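CysE, serine acetyltransferase (Brucella abortus, PDB 4HZD) transfers the acetyl group of acetyl-coenzyme A to L-serine, giving O-acetylserine for cysteine biosynthesis, and binds coenzyme A on a left-handed beta-helical domain. Local coordinates at residues 204-209 with 222-227; 162-167 with 178-183; 227-232 with 255-260. All coordinates share one frame; numbering follows the deposited sequence.

Interaction 1. Residues 204-209 with 222-227; sequences PKIRQG and IQVGQC
I206 and V224 lie side by side and point the same way, the tip CD1 of I206 resting 3.6 Å from V224 CG2. V224 has CG1 anti to its own backbone N (chi1 -179°), which leaves CG2 as the branch turned to the isoleucine. I206 also touches V184 and L192, and V224 touches V210 and I218. Q223 lies on the opposite face from this pair, with K205; from just past the strand R207 reaches across it, the two side chains at about a right angle and their guanidinium and amide planes 70° apart, and Q223 CG covers the rim of one guanidinium face. The details at Q223 OE1 are doubtful because the modelled atoms crowd there; R207 NH1 has a firmer partner in the salt bridge to E181. Strands 205-206 and 223-224 occupy equivalent places in successive coils of the left-handed beta-helix, built from hexapeptide repeats and stacked parallel. K205 N donates to I222 O (2.8 Å), V224 N to K205 O (2.9 Å) and R207 N to V224 O (3.1 Å). At the following corner C227 N reaches Q208 O at 3.0 Å. There Q208 and Q226 again run alongside each other, with Q226 CG 3.2 Å from Q208 O. K205 NZ turns away to D201, H203, N221 and T177.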
loop_
_atom_site.group_PDB
_atom_site.type_symbol
_atom_site.label_atom_id
_atom_site.label_comp_id
_atom_site.label_asym_id
_atom_site.label_seq_id
_atom_site.Cartn_x
_atom_site.Cartn_y
_atom_site.Cartn_z
ATOM N N PRO A 204 39.289 -1.061 5.455
ATOM C CA PRO A 204 40.146 -0.041 4.865
ATOM C C PRO A 204 39.952 1.408 5.285
ATOM O O PRO A 204 38.858 1.866 5.711
ATOM C CB PRO A 204 39.872 -0.170 3.356
ATOM C CG PRO A 204 39.447 -1.576 3.182
ATOM C CD PRO A 204 38.574 -1.813 4.397
ATOM N N LYS A 205 41.060 2.114 5.160
ATOM C CA LYS A 205 41.123 3.536 5.397
ATOM C C LYS A 205 41.377 4.201 4.048
ATOM O O LYS A 205 42.463 4.074 3.462
ATOM C CB LYS A 205 42.229 3.848 6.416
ATOM C CG LYS A 205 42.185 2.975 7.675
ATOM C CD LYS A 205 40.959 3.270 8.548
ATOM C CE LYS A 205 40.798 2.314 9.750
ATOM N NZ LYS A 205 40.570 0.874 9.425
ATOM N N ILE A 206 40.355 4.869 3.532
ATOM C CA ILE A 206 40.439 5.531 2.222
ATOM C C ILE A 206 40.689 7.034 2.408
ATOM O O ILE A 206 39.835 7.747 2.952
ATOM C CB ILE A 206 39.150 5.268 1.401
ATOM C CG1 ILE A 206 38.795 3.763 1.437
ATOM C CG2 ILE A 206 39.253 5.807 -0.019
ATOM C CD1 ILE A 206 39.841 2.837 0.811
ATOM N N ARG A 207 41.852 7.507 1.923
ATOM C CA ARG A 207 42.250 8.920 2.025
ATOM C C ARG A 207 41.555 9.774 0.959
ATOM O O ARG A 207 40.912 9.245 0.058
ATOM C CB ARG A 207 43.769 9.062 1.895
ATOM C CG ARG A 207 44.556 8.293 2.955
ATOM C CD ARG A 207 44.601 9.048 4.264
ATOM N NE ARG A 207 45.136 8.229 5.363
ATOM C CZ ARG A 207 44.395 7.523 6.237
ATOM N NH1 ARG A 207 43.067 7.503 6.150
ATOM N NH2 ARG A 207 44.980 6.818 7.209
ATOM N N GLN A 208 41.710 11.088 1.085
ATOM C CA GLN A 208 41.027 12.100 0.311
ATOM C C GLN A 208 41.340 11.990 -1.185
ATOM O O GLN A 208 42.446 11.646 -1.555
ATOM C CB GLN A 208 41.485 13.460 0.859
ATOM C CG GLN A 208 40.431 14.539 0.890
ATOM C CD GLN A 208 40.858 15.786 1.655
ATOM O OE1 GLN A 208 41.152 16.826 1.047
ATOM N NE2 GLN A 208 40.880 15.697 2.994
ATOM N N GLY A 209 40.369 12.270 -2.051
ATOM C CA GLY A 209 40.627 12.340 -3.487
ATOM C C GLY A 209 40.743 11.030 -4.242
ATOM O O GLY A 209 40.958 11.033 -5.450
ATOM N N ILE A 222 44.004 -1.651 5.828
ATOM C CA ILE A 222 45.030 -1.141 4.947
ATOM C C ILE A 222 44.612 0.267 4.548
ATOM O O ILE A 222 43.451 0.660 4.714
ATOM C CB ILE A 222 45.279 -2.068 3.710
ATOM C CG1 ILE A 222 44.023 -2.207 2.814
ATOM C CG2 ILE A 222 45.806 -3.445 4.155
ATOM C CD1 ILE A 222 44.234 -2.987 1.520
ATOM N N GLN A 223 45.563 1.041 4.060
ATOM C CA GLN A 223 45.299 2.400 3.642
ATOM C C GLN A 223 45.400 2.536 2.127
ATOM O O GLN A 223 46.318 1.971 1.518
ATOM C CB GLN A 223 46.321 3.324 4.315
ATOM C CG GLN A 223 46.096 4.808 4.073
ATOM C CD GLN A 223 47.144 5.677 4.764
ATOM O OE1 GLN A 223 46.898 6.241 5.833
ATOM N NE2 GLN A 223 48.330 5.761 4.166
ATOM N N VAL A 224 44.457 3.256 1.514
ATOM C CA VAL A 224 44.625 3.719 0.133
ATOM C C VAL A 224 45.034 5.181 0.224
ATOM O O VAL A 224 44.276 6.033 0.701
ATOM C CB VAL A 224 43.381 3.501 -0.761
ATOM C CG1 VAL A 224 43.654 3.980 -2.182
ATOM C CG2 VAL A 224 42.998 2.025 -0.773
ATOM N N GLY A 225 46.274 5.465 -0.179
ATOM C CA GLY A 225 46.815 6.811 -0.039
ATOM C C GLY A 225 46.095 7.864 -0.859
ATOM O O GLY A 225 45.417 7.575 -1.846
ATOM N N GLN A 226 46.276 9.107 -0.441
ATOM C CA GLN A 226 45.636 10.233 -1.044
ATOM C C GLN A 226 45.817 10.321 -2.565
ATOM O O GLN A 226 46.909 10.081 -3.077
ATOM C CB GLN A 226 46.155 11.497 -0.359
ATOM C CG GLN A 226 45.337 12.728 -0.665
ATOM C CD GLN A 226 45.622 13.872 0.274
ATOM O OE1 GLN A 226 46.614 13.862 1.004
ATOM N NE2 GLN A 226 44.739 14.873 0.267
ATOM N N CYS A 227 44.730 10.657 -3.268
ATOM C CA CYS A 227 44.716 10.872 -4.730
ATOM C C CYS A 227 44.948 9.638 -5.580
ATOM O O CYS A 227 44.982 9.730 -6.799
ATOM C CB CYS A 227 45.700 11.958 -5.135
ATOM S SG CYS A 227 45.383 13.486 -4.250
#

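Interaction 2. Residues 162-167 with 178-183; sequences SGLFLD and AVVEDN
S162 and D182 meet through a backbone N-H and a carboxylate: S162 N donates to D182 OD1 at 2.9 Å, with 150° at the hydrogen. The donor does not lie in the carboxylate plane but comes from above it, 47° out. D182 has its CG anti to the carbonyl carbon (chi1 -50°), and this brings the carboxylate over the start of the 162-167 segment. The serine hydroxyl stands nearby, S162 OG lying 3.6 Å from D182 OD1.

The carbonyl of S162 serves two donors. N183 N bonds to S162 O at 2.9 Å, and a water gives a second hydrogen bond to the same oxygen at 3.1 Å. That water also donates to E181 O, 2.8 Å away, and so links the two backbones beside their direct bond. Two CA-H...O contacts add to the join, the shorter from D182 CA to S162 O at 3.2 Å. The next carbonyl, G163 O, faces N183 CA and accepts a hydrogen bond from R101 of helix 87-101, while L164 N is taken by D94 of the same helix. Farther into the coil, L164 CD1 and V180 CG1 approach to 4.2 Å, their side chains crossing at about a right angle.

The segments belong to successive coils of the left-handed beta-helix and meet at a corner, next to the helical N-terminal part of the chain. S162 N and S162 O find their partners within the corner, while G163 O and L164 N are met by helix 87-101, and the N-H of S162 would probably help stabilise the negative charge of D182.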
loop_
_atom_site.group_PDB
_atom_site.type_symbol
_atom_site.label_atom_id
_atom_site.label_comp_id
_atom_site.label_asym_id
_atom_site.label_seq_id
_atom_site.Cartn_x
_atom_site.Cartn_y
_atom_site.Cartn_z
ATOM N N SER A 162 32.638 13.887 3.395
ATOM C CA SER A 162 31.753 14.630 2.509
ATOM C C SER A 162 32.301 14.683 1.091
ATOM O O SER A 162 33.442 14.239 0.825
ATOM C CB SER A 162 31.563 16.040 3.040
ATOM O OG SER A 162 32.788 16.709 2.961
ATOM N N GLY A 163 31.502 15.243 0.173
ATOM C CA GLY A 163 31.835 15.184 -1.247
ATOM C C GLY A 163 32.086 13.752 -1.714
ATOM O O GLY A 163 32.994 13.473 -2.510
ATOM N N LEU A 164 31.307 12.823 -1.183
ATOM C CA LEU A 164 31.408 11.428 -1.631
ATOM C C LEU A 164 30.520 11.190 -2.842
ATOM O O LEU A 164 29.348 11.559 -2.834
ATOM C CB LEU A 164 31.026 10.499 -0.493
ATOM C CG LEU A 164 31.041 8.978 -0.735
ATOM C CD1 LEU A 164 32.435 8.485 -1.143
ATOM C CD2 LEU A 164 30.570 8.299 0.551
ATOM N N PHE A 165 31.102 10.608 -3.884
ATOM C CA PHE A 165 30.376 10.190 -5.063
ATOM C C PHE A 165 30.315 8.656 -5.162
ATOM O O PHE A 165 31.356 7.983 -5.304
ATOM C CB PHE A 165 31.018 10.845 -6.278
ATOM C CG PHE A 165 30.399 10.459 -7.596
ATOM C CD1 PHE A 165 29.018 10.332 -7.734
ATOM C CD2 PHE A 165 31.200 10.298 -8.712
ATOM C CE1 PHE A 165 28.460 9.997 -8.962
ATOM C CE2 PHE A 165 30.658 9.951 -9.952
ATOM C CZ PHE A 165 29.291 9.804 -10.076
ATOM N N LEU A 166 29.092 8.117 -5.048
ATOM C CA LEU A 166 28.818 6.681 -5.097
ATOM C C LEU A 166 28.135 6.386 -6.423
ATOM O O LEU A 166 26.892 6.493 -6.560
ATOM C CB LEU A 166 27.894 6.296 -3.935
ATOM C CG LEU A 166 28.325 5.202 -2.983
ATOM C CD1 LEU A 166 29.717 5.482 -2.396
ATOM C CD2 LEU A 166 27.281 5.015 -1.859
ATOM N N ASP A 167 28.944 6.076 -7.421
ATOM C CA ASP A 167 28.467 6.114 -8.791
ATOM C C ASP A 167 27.886 4.750 -9.103
ATOM O O ASP A 167 28.584 3.752 -8.971
ATOM C CB ASP A 167 29.651 6.458 -9.735
ATOM C CG ASP A 167 29.228 6.602 -11.229
ATOM O OD1 ASP A 167 28.023 6.740 -11.537
ATOM O OD2 ASP A 167 30.126 6.580 -12.096
ATOM N N ALA A 178 35.630 0.529 8.573
ATOM C CA ALA A 178 36.080 1.356 7.417
ATOM C C ALA A 178 35.964 2.847 7.681
ATOM O O ALA A 178 35.027 3.321 8.385
ATOM C CB ALA A 178 35.312 1.010 6.153
ATOM N N VAL A 179 36.919 3.572 7.093
ATOM C CA VAL A 179 36.938 5.029 7.090
ATOM C C VAL A 179 37.137 5.502 5.643
ATOM O O VAL A 179 38.060 5.068 4.956
ATOM C CB VAL A 179 38.025 5.643 7.986
ATOM C CG1 VAL A 179 37.919 7.156 7.938
ATOM C CG2 VAL A 179 37.892 5.156 9.429
ATOM N N VAL A 180 36.221 6.346 5.181
ATOM C CA VAL A 180 36.380 7.018 3.913
ATOM C C VAL A 180 36.457 8.522 4.183
ATOM O O VAL A 180 35.545 9.094 4.778
ATOM C CB VAL A 180 35.193 6.714 2.955
ATOM C CG1 VAL A 180 35.412 7.367 1.600
ATOM C CG2 VAL A 180 34.995 5.227 2.801
ATOM N N GLU A 181 37.524 9.164 3.719
ATOM C CA GLU A 181 37.676 10.616 3.897
ATOM C C GLU A 181 36.973 11.424 2.785
ATOM O O GLU A 181 36.329 10.839 1.932
ATOM C CB GLU A 181 39.162 10.970 4.046
ATOM C CG GLU A 181 39.747 10.395 5.325
ATOM C CD GLU A 181 41.242 10.656 5.511
ATOM O OE1 GLU A 181 41.826 11.554 4.862
ATOM O OE2 GLU A 181 41.835 9.932 6.318
ATOM N N ASP A 182 37.087 12.752 2.803
ATOM C CA ASP A 182 36.428 13.595 1.789
ATOM C C ASP A 182 36.870 13.423 0.372
ATOM O O ASP A 182 37.970 12.938 0.099
ATOM C CB ASP A 182 36.537 15.084 2.134
ATOM C CG ASP A 182 36.133 15.374 3.533
ATOM O OD1 ASP A 182 35.399 14.554 4.130
ATOM O OD2 ASP A 182 36.551 16.423 4.050
ATOM N N ASN A 183 36.005 13.888 -0.537
ATOM C CA ASN A 183 36.221 13.877 -1.978
ATOM C C ASN A 183 36.640 12.525 -2.588
ATOM O O ASN A 183 37.532 12.451 -3.443
ATOM C CB ASN A 183 37.192 14.998 -2.373
ATOM C CG ASN A 183 36.802 16.331 -1.762
ATOM O OD1 ASN A 183 37.621 16.978 -1.129
ATOM N ND2 ASN A 183 35.519 16.702 -1.875
HETATM O O HOH W 1 34.171 11.304 0.292
#

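Interaction 3. Residues 227-232 with 255-260; sequences CSKIAA and GETGCT. With COA (coenzyme A), chain C.
T257 is the first residue of 255-260 to meet 227-232, and its two branches divide the work. With OG1 anti to the backbone N (chi1 -165°), the hydroxyl OG1 faces the outer part of the K229 chain, 3.4 Å from K229 CE, and the methyl CG2 sits 3.4 Å from C227 O. That carbonyl oxygen is buried here without a polar partner in the model. The lysine and threonine side chains cross obliquely. G258 follows, its carbonyl oxygen 3.5 Å from K229 NZ. C259 then makes the covalent tie: its SG is joined to C227 SG at 2.0 Å, with a disulfide torsion of -96°, close to the 90° magnitude at which such bonds are relaxed. The bridge fastens the last modelled residues of the chain to a corner of the beta-helix.

Farther along 227-232 the chain enters the coenzyme A site, where A232 N donates to the pantetheine carbonyl O9P and A232 O accepts from the adenine amino group N6A, both at 2.9 Å. K197 of the second subunit and A214 N also hydrogen-bond to coenzyme A. Strand 229-230 lies between strands 211-212 and 244-247 in its sheet; strand 252-256 runs antiparallel on the far side of 244-247, whose T245 touches both K229 and T257.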
loop_
_atom_site.group_PDB
_atom_site.type_symbol
_atom_site.label_atom_id
_atom_site.label_comp_id
_atom_site.label_asym_id
_atom_site.label_seq_id
_atom_site.Cartn_x
_atom_site.Cartn_y
_atom_site.Cartn_z
ATOM N N CYS A 227 44.730 10.657 -3.268
ATOM C CA CYS A 227 44.716 10.872 -4.730
ATOM C C CYS A 227 44.948 9.638 -5.580
ATOM O O CYS A 227 44.982 9.730 -6.799
ATOM C CB CYS A 227 45.700 11.958 -5.135
ATOM S SG CYS A 227 45.383 13.486 -4.250
ATOM N N SER A 228 45.109 8.485 -4.947
ATOM C CA SER A 228 45.328 7.247 -5.692
ATOM C C SER A 228 44.067 6.738 -6.337
ATOM O O SER A 228 42.946 7.115 -5.929
ATOM C CB SER A 228 45.965 6.201 -4.789
ATOM O OG SER A 228 47.235 6.706 -4.379
ATOM N N LYS A 229 44.260 5.893 -7.352
ATOM C CA LYS A 229 43.177 5.304 -8.126
ATOM C C LYS A 229 43.255 3.775 -8.170
ATOM O O LYS A 229 44.321 3.191 -8.394
ATOM C CB LYS A 229 43.140 5.867 -9.545
ATOM C CG LYS A 229 42.906 7.369 -9.643
ATOM C CD LYS A 229 43.210 7.859 -11.055
ATOM C CE LYS A 229 42.841 9.331 -11.258
ATOM N NZ LYS A 229 42.999 10.124 -10.001
ATOM N N ILE A 230 42.109 3.137 -7.942
ATOM C CA ILE A 230 42.012 1.678 -7.976
ATOM C C ILE A 230 41.266 1.272 -9.236
ATOM O O ILE A 230 40.066 1.551 -9.395
ATOM C CB ILE A 230 41.363 1.080 -6.680
ATOM C CG1 ILE A 230 41.907 1.730 -5.397
ATOM C CG2 ILE A 230 41.431 -0.457 -6.647
ATOM C CD1 ILE A 230 43.303 1.318 -4.952
ATOM N N ALA A 231 41.980 0.641 -10.158
ATOM C CA ALA A 231 41.374 0.240 -11.436
ATOM C C ALA A 231 40.221 -0.742 -11.244
ATOM O O ALA A 231 40.149 -1.421 -10.223
ATOM C CB ALA A 231 42.424 -0.359 -12.365
ATOM N N ALA A 232 39.331 -0.836 -12.232
ATOM C CA ALA A 232 38.169 -1.729 -12.124
ATOM C C ALA A 232 38.684 -3.139 -11.877
ATOM O O ALA A 232 39.723 -3.542 -12.441
ATOM C CB ALA A 232 37.349 -1.706 -13.418
ATOM N N GLY A 255 51.210 2.846 -12.310
ATOM C CA GLY A 255 51.570 4.187 -12.702
ATOM C C GLY A 255 51.372 5.251 -11.650
ATOM O O GLY A 255 51.015 4.971 -10.511
ATOM N N GLU A 256 51.597 6.489 -12.063
ATOM C CA GLU A 256 51.579 7.629 -11.173
ATOM C C GLU A 256 50.363 8.483 -11.486
ATOM O O GLU A 256 49.948 8.572 -12.635
ATOM C CB GLU A 256 52.836 8.443 -11.425
ATOM C CG GLU A 256 53.297 9.315 -10.280
ATOM C CD GLU A 256 54.589 10.032 -10.628
ATOM O OE1 GLU A 256 55.619 9.342 -10.770
ATOM O OE2 GLU A 256 54.576 11.280 -10.765
ATOM N N THR A 257 49.791 9.138 -10.486
ATOM C CA THR A 257 48.579 9.921 -10.749
ATOM C C THR A 257 48.492 11.140 -9.840
ATOM O O THR A 257 49.047 11.129 -8.750
ATOM C CB THR A 257 47.310 9.017 -10.661
ATOM O OG1 THR A 257 46.190 9.679 -11.254
ATOM C CG2 THR A 257 46.993 8.622 -9.240
ATOM N N GLY A 258 47.821 12.196 -10.293
ATOM C CA GLY A 258 47.615 13.388 -9.467
ATOM C C GLY A 258 46.158 13.524 -9.067
ATOM O O GLY A 258 45.319 12.773 -9.559
ATOM N N CYS A 259 45.856 14.480 -8.183
ATOM C CA CYS A 259 44.464 14.803 -7.789
ATOM C C CYS A 259 43.735 15.776 -8.717
ATOM O O CYS A 259 44.314 16.278 -9.685
ATOM C CB CYS A 259 44.402 15.357 -6.363
ATOM S SG CYS A 259 43.719 14.200 -5.143
ATOM N N THR A 260 42.471 16.041 -8.362
ATOM C CA THR A 260 41.498 16.886 -9.095
ATOM C C THR A 260 41.056 16.256 -10.414
ATOM O O THR A 260 40.722 15.062 -10.461
ATOM C CB THR A 260 42.000 18.318 -9.283
HETATM N N1A COA C . 42.879 -4.276 -14.740
HETATM C C2A COA C . 44.094 -4.766 -15.071
HETATM N N3A COA C . 45.058 -4.024 -15.658
HETATM C C4A COA C . 44.833 -2.716 -15.972
HETATM C C5A COA C . 43.528 -2.110 -15.659
HETATM C C6A COA C . 42.525 -2.991 -14.999
HETATM N N6A COA C . 41.290 -2.537 -14.661
HETATM N N7A COA C . 43.602 -0.825 -16.076
HETATM C C8A COA C . 44.840 -0.623 -16.605
HETATM N N9A COA C . 45.566 -1.756 -16.541
HETATM C C1B COA C . 46.959 -1.980 -17.012
HETATM C C2B COA C . 47.059 -1.979 -18.530
HETATM O O2B COA C . 46.726 -3.258 -19.073
HETATM C C3B COA C . 48.514 -1.615 -18.750
HETATM O O3B COA C . 49.336 -2.800 -18.738
HETATM P P3B COA C . 50.529 -3.054 -19.811
HETATM O O7A COA C . 51.308 -1.753 -19.748
HETATM O O8A COA C . 49.825 -3.314 -21.128
HETATM O O9A COA C . 51.267 -4.276 -19.295
HETATM C C4B COA C . 48.846 -0.708 -17.560
HETATM O O4B COA C . 47.869 -0.979 -16.546
HETATM C C5B COA C . 48.790 0.776 -17.918
HETATM O O5B COA C . 47.461 1.117 -18.325
HETATM P P1A COA C . 46.937 2.642 -18.410
HETATM O O1A COA C . 45.551 2.597 -19.020
HETATM O O2A COA C . 48.021 3.483 -19.057
HETATM O O3A COA C . 46.836 3.058 -16.844
HETATM P P2A COA C . 45.822 4.172 -16.243
HETATM O O4A COA C . 45.642 5.247 -17.287
HETATM O O5A COA C . 46.288 4.562 -14.856
HETATM O O6A COA C . 44.427 3.354 -16.097
HETATM C CBP COA C . 42.401 3.142 -14.680
HETATM C CCP COA C . 43.195 3.975 -15.693
HETATM C CDP COA C . 43.210 1.923 -14.263
HETATM C CEP COA C . 42.163 4.033 -13.457
HETATM C CAP COA C . 41.062 2.714 -15.343
HETATM O OAP COA C . 41.271 1.995 -16.579
HETATM C C9P COA C . 40.138 1.891 -14.464
HETATM O O9P COA C . 40.036 0.673 -14.610
HETATM N N8P COA C . 39.455 2.580 -13.547
HETATM C C7P COA C . 38.094 2.282 -13.159
HETATM C C6P COA C . 37.057 2.981 -14.034
HETATM C C5P COA C . 35.705 2.330 -13.832
HETATM O O5P COA C . 35.545 1.504 -12.944
HETATM N N4P COA C . 34.742 2.729 -14.682
HETATM C C3P COA C . 33.422 2.138 -14.825
HETATM C C2P COA C . 32.466 3.089 -15.541
HETATM S S1P COA C . 30.766 2.539 -15.268
#

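How the interactions relate
Interactions 2, 1 and 3, in that order, follow one another along the left-handed beta-helix from the helical N-terminal part to the C-terminal end. Interactions 1 and 2 have centres 10 Å apart and meet directly, since strands 179-180 and 205-206 are neighbours in one sheet: a probable hydrogen bond joins I206 N to V179 O at 2.7 Å. Interactions 1 and 3, centres 11 Å apart, share C227, and V224 CG1 packs 3.9 Å from I230 CD1. Interactions 2 and 3 do not touch. Coenzyme A binds beside interaction 3, at A231 and A232 of its first segment; the side chain of P204 in interaction 1 is about 8 Å from a bound coenzyme A, and that of V180 in interaction 2 about 13 Å.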